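Local atomic coordinates of putative gamma-hydroxymuconic semialdehyde dehydrogenase (Pseudomonas, PDB entry 4GO3), a protein that probably oxidises aldehydes, likely gamma-hydroxymuconic semialdehyde, to the corresponding acids with NAD(P)+ as electron acceptor. Residues A[388-393]-A[399-404]. The protein carries 2 engineered substitutions. Residues are numbered along the deposited sequence; the frame is centred on the assembly and turned at random.
Sequences TVVRFS and LAIANN
I401 carries the helix side of this contact, and its CD1 meets two residues of the strand. The two side-chain contacts are apolar. CD1 of I401 approaches CG1 of V390 tip to tip at 3.9 Å. CD1 of I401 also lies 4.1 Å from CB of F392, so it touches the base of that side chain and not its ring. A longer contact with the backbone, 4.3 Å, joins CD1 of I401 to the carbonyl O of R391. CD1 thus sits over the strand backbone, between two side chains that leave it on the same face. The extended outer part of I401 (chi2 163°) carries the methyl out from the helix to the strand. The nearest CA atoms, those of F392 and I401, are 8.6 Å apart. V390 turns CG1 anti to its backbone N (chi1 162°), and this branch makes the contact. The phenyl ring of F392 packs elsewhere, edge-to-face with H290 and nearly perpendicular to F257. I401 also touches I288 on the neighbouring strand 286-290.

Several polar groups bond to other parts of the chain. R391 points to the other side of the sheet and forms salt bridges with E370 and D295. At the end of the helix, the carbonyl oxygens of I401 and A402 accept hydrogen bonds from R286. N403 bonds through its side-chain amide to backbone atoms of H429 and A427.

The segment axes run roughly antiparallel, at 150°, and approach to 9.9 Å. Helix 395-403 follows strand 386-392 and turns back over one face of the sheet. This is a beta-alpha-beta crossover, which passes over strands 286-290 and 253-256 before the parallel strand 411-414 joins the sheet, in the alpha/beta catalytic domain of the aldehyde dehydrogenase fold.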
ATOM      1  N   THR A 388      16.147  27.855   4.314  1.00 39.23           N
ATOM      2  CA  THR A 388      15.568  28.870   5.143  1.00 40.69           C
ATOM      3  C   THR A 388      16.094  28.633   6.519  1.00 39.95           C
ATOM      4  O   THR A 388      16.313  27.519   6.913  1.00 42.83           O
ATOM      5  CB  THR A 388      14.057  28.760   5.184  1.00 39.13           C
ATOM      6  OG1 THR A 388      13.693  27.452   5.612  1.00 40.84           O
ATOM      7  CG2 THR A 388      13.480  29.015   3.831  1.00 38.24           C
ATOM      8  N   VAL A 389      16.295  29.706   7.245  1.00 35.60           N
ATOM      9  CA  VAL A 389      16.846  29.649   8.588  1.00 31.89           C
ATOM     10  C   VAL A 389      15.851  30.211   9.569  1.00 38.01           C
ATOM     11  O   VAL A 389      15.276  31.276   9.355  1.00 45.54           O
ATOM     12  CB  VAL A 389      18.127  30.438   8.711  1.00 28.20           C
ATOM     13  CG1 VAL A 389      18.627  30.394  10.138  1.00 32.14           C
ATOM     14  CG2 VAL A 389      19.156  29.875   7.765  1.00 30.50           C
ATOM     15  N   VAL A 390      15.644  29.466  10.640  1.00 39.79           N
ATOM     16  CA  VAL A 390      14.721  29.844  11.679  1.00 34.77           C
ATOM     17  C   VAL A 390      15.408  29.507  12.975  1.00 41.02           C
ATOM     18  O   VAL A 390      16.267  28.628  13.012  1.00 42.09           O
ATOM     19  CB  VAL A 390      13.435  29.070  11.536  1.00 28.42           C
ATOM     20  CG1 VAL A 390      12.647  29.102  12.819  1.00 48.58           C
ATOM     21  CG2 VAL A 390      12.630  29.642  10.379  1.00 39.40           C
ATOM     22  N   ARG A 391      15.069  30.219  14.038  1.00 29.56           N
ATOM     23  CA  ARG A 391      15.737  29.989  15.304  1.00 20.75           C
ATOM     24  C   ARG A 391      14.761  29.536  16.350  1.00 25.12           C
ATOM     25  O   ARG A 391      13.578  29.817  16.262  1.00 34.93           O
ATOM     26  CB  ARG A 391      16.430  31.249  15.745  1.00 28.63           C
ATOM     27  CG  ARG A 391      17.552  31.671  14.804  1.00 30.78           C
ATOM     28  CD  ARG A 391      17.714  33.175  14.848  1.00 36.55           C
ATOM     29  NE  ARG A 391      19.103  33.586  14.977  1.00 37.87           N
ATOM     30  CZ  ARG A 391      19.824  34.072  13.979  1.00 34.19           C
ATOM     31  NH1 ARG A 391      19.284  34.195  12.777  1.00 26.53           N
ATOM     32  NH2 ARG A 391      21.078  34.433  14.188  1.00 30.91           N
ATOM     33  N   PHE A 392      15.259  28.813  17.338  1.00 35.56           N
ATOM     34  CA  PHE A 392      14.428  28.307  18.412  1.00 37.17           C
ATOM     35  C   PHE A 392      15.191  28.334  19.728  1.00 45.36           C
ATOM     36  O   PHE A 392      16.401  28.576  19.757  1.00 36.52           O
ATOM     37  CB  PHE A 392      13.996  26.886  18.103  1.00 33.12           C
ATOM     38  CG  PHE A 392      15.094  25.880  18.224  1.00 30.83           C
ATOM     39  CD1 PHE A 392      15.252  25.150  19.386  1.00 31.21           C
ATOM     40  CD2 PHE A 392      15.963  25.652  17.175  1.00 27.22           C
ATOM     41  CE1 PHE A 392      16.248  24.211  19.502  1.00 30.23           C
ATOM     42  CE2 PHE A 392      16.951  24.715  17.275  1.00 25.47           C
ATOM     43  CZ  PHE A 392      17.097  23.989  18.445  1.00 35.75           C
ATOM     44  N   SER A 393      14.483  28.067  20.818  1.00 48.81           N
ATOM     45  CA  SER A 393      15.098  28.078  22.144  1.00 43.21           C
ATOM     46  C   SER A 393      14.805  26.801  22.950  1.00 41.18           C
ATOM     47  O   SER A 393      15.549  26.458  23.845  1.00 51.91           O
ATOM     48  CB  SER A 393      14.711  29.353  22.899  1.00 34.03           C
ATOM     49  OG  SER A 393      13.610  30.011  22.293  1.00 53.39           O
ATOM     50  N   LEU A 399      10.969  20.843  17.791  1.00 37.89           N
ATOM     51  CA  LEU A 399      10.068  19.775  17.374  1.00 31.44           C
ATOM     52  C   LEU A 399       8.876  20.376  16.654  1.00 40.07           C
ATOM     53  O   LEU A 399       8.543  19.965  15.538  1.00 45.65           O
ATOM     54  CB  LEU A 399       9.578  18.991  18.573  1.00 39.43           C
ATOM     55  CG  LEU A 399       9.452  17.479  18.410  1.00 37.78           C
ATOM     56  CD1 LEU A 399       8.280  16.980  19.232  1.00 26.79           C
ATOM     57  CD2 LEU A 399       9.280  17.102  16.964  1.00 32.69           C
ATOM     58  N   ALA A 400       8.245  21.359  17.291  1.00 33.05           N
ATOM     59  CA  ALA A 400       7.068  22.001  16.729  1.00 32.20           C
ATOM     60  C   ALA A 400       7.342  22.460  15.308  1.00 34.79           C
ATOM     61  O   ALA A 400       6.561  22.191  14.394  1.00 38.33           O
ATOM     62  CB  ALA A 400       6.646  23.159  17.584  1.00 34.92           C
ATOM     63  N   ILE A 401       8.463  23.146  15.126  1.00 26.91           N
ATOM     64  CA  ILE A 401       8.823  23.665  13.808  1.00 34.93           C
ATOM     65  C   ILE A 401       9.044  22.525  12.827  1.00 34.55           C
ATOM     66  O   ILE A 401       8.449  22.496  11.753  1.00 38.90           O
ATOM     67  CB  ILE A 401      10.089  24.518  13.868  1.00 24.72           C
ATOM     68  CG1 ILE A 401       9.859  25.741  14.743  1.00 28.03           C
ATOM     69  CG2 ILE A 401      10.479  24.964  12.495  1.00 30.61           C
ATOM     70  CD1 ILE A 401      11.154  26.407  15.182  1.00 32.55           C
ATOM     71  N   ALA A 402       9.898  21.583  13.217  1.00 28.18           N
ATOM     72  CA  ALA A 402      10.195  20.420  12.402  1.00 22.41           C
ATOM     73  C   ALA A 402       8.911  19.777  11.885  1.00 29.02           C
ATOM     74  O   ALA A 402       8.853  19.317  10.749  1.00 26.64           O
ATOM     75  CB  ALA A 402      10.990  19.420  13.208  1.00 18.23           C
ATOM     76  N   ASN A 403       7.882  19.762  12.724  1.00 33.36           N
ATOM     77  CA  ASN A 403       6.654  19.056  12.416  1.00 30.77           C
ATOM     78  C   ASN A 403       5.578  19.952  11.841  1.00 37.54           C
ATOM     79  O   ASN A 403       4.583  19.480  11.297  1.00 43.41           O
ATOM     80  CB  ASN A 403       6.135  18.362  13.666  1.00 34.80           C
ATOM     81  CG  ASN A 403       6.787  17.020  13.895  1.00 34.41           C
ATOM     82  OD1 ASN A 403       7.331  16.412  12.979  1.00 36.93           O
ATOM     83  ND2 ASN A 403       6.730  16.547  15.122  1.00 33.12           N
ATOM     84  N   ASN A 404       5.792  21.252  11.966  1.00 55.27           N
ATOM     85  CA  ASN A 404       4.908  22.248  11.387  1.00 53.37           C
ATOM     86  C   ASN A 404       5.153  22.169   9.893  1.00 44.72           C
ATOM     87  O   ASN A 404       5.835  23.015   9.337  1.00 60.07           O
ATOM     88  CB  ASN A 404       5.328  23.619  11.897  1.00 63.14           C
ATOM     89  CG  ASN A 404       4.487  24.730  11.331  1.00 86.37           C
ATOM     90  OD1 ASN A 404       3.259  24.661  11.346  1.00 91.01           O
ATOM     91  ND2 ASN A 404       5.143  25.771  10.822  1.00 89.50           N
TER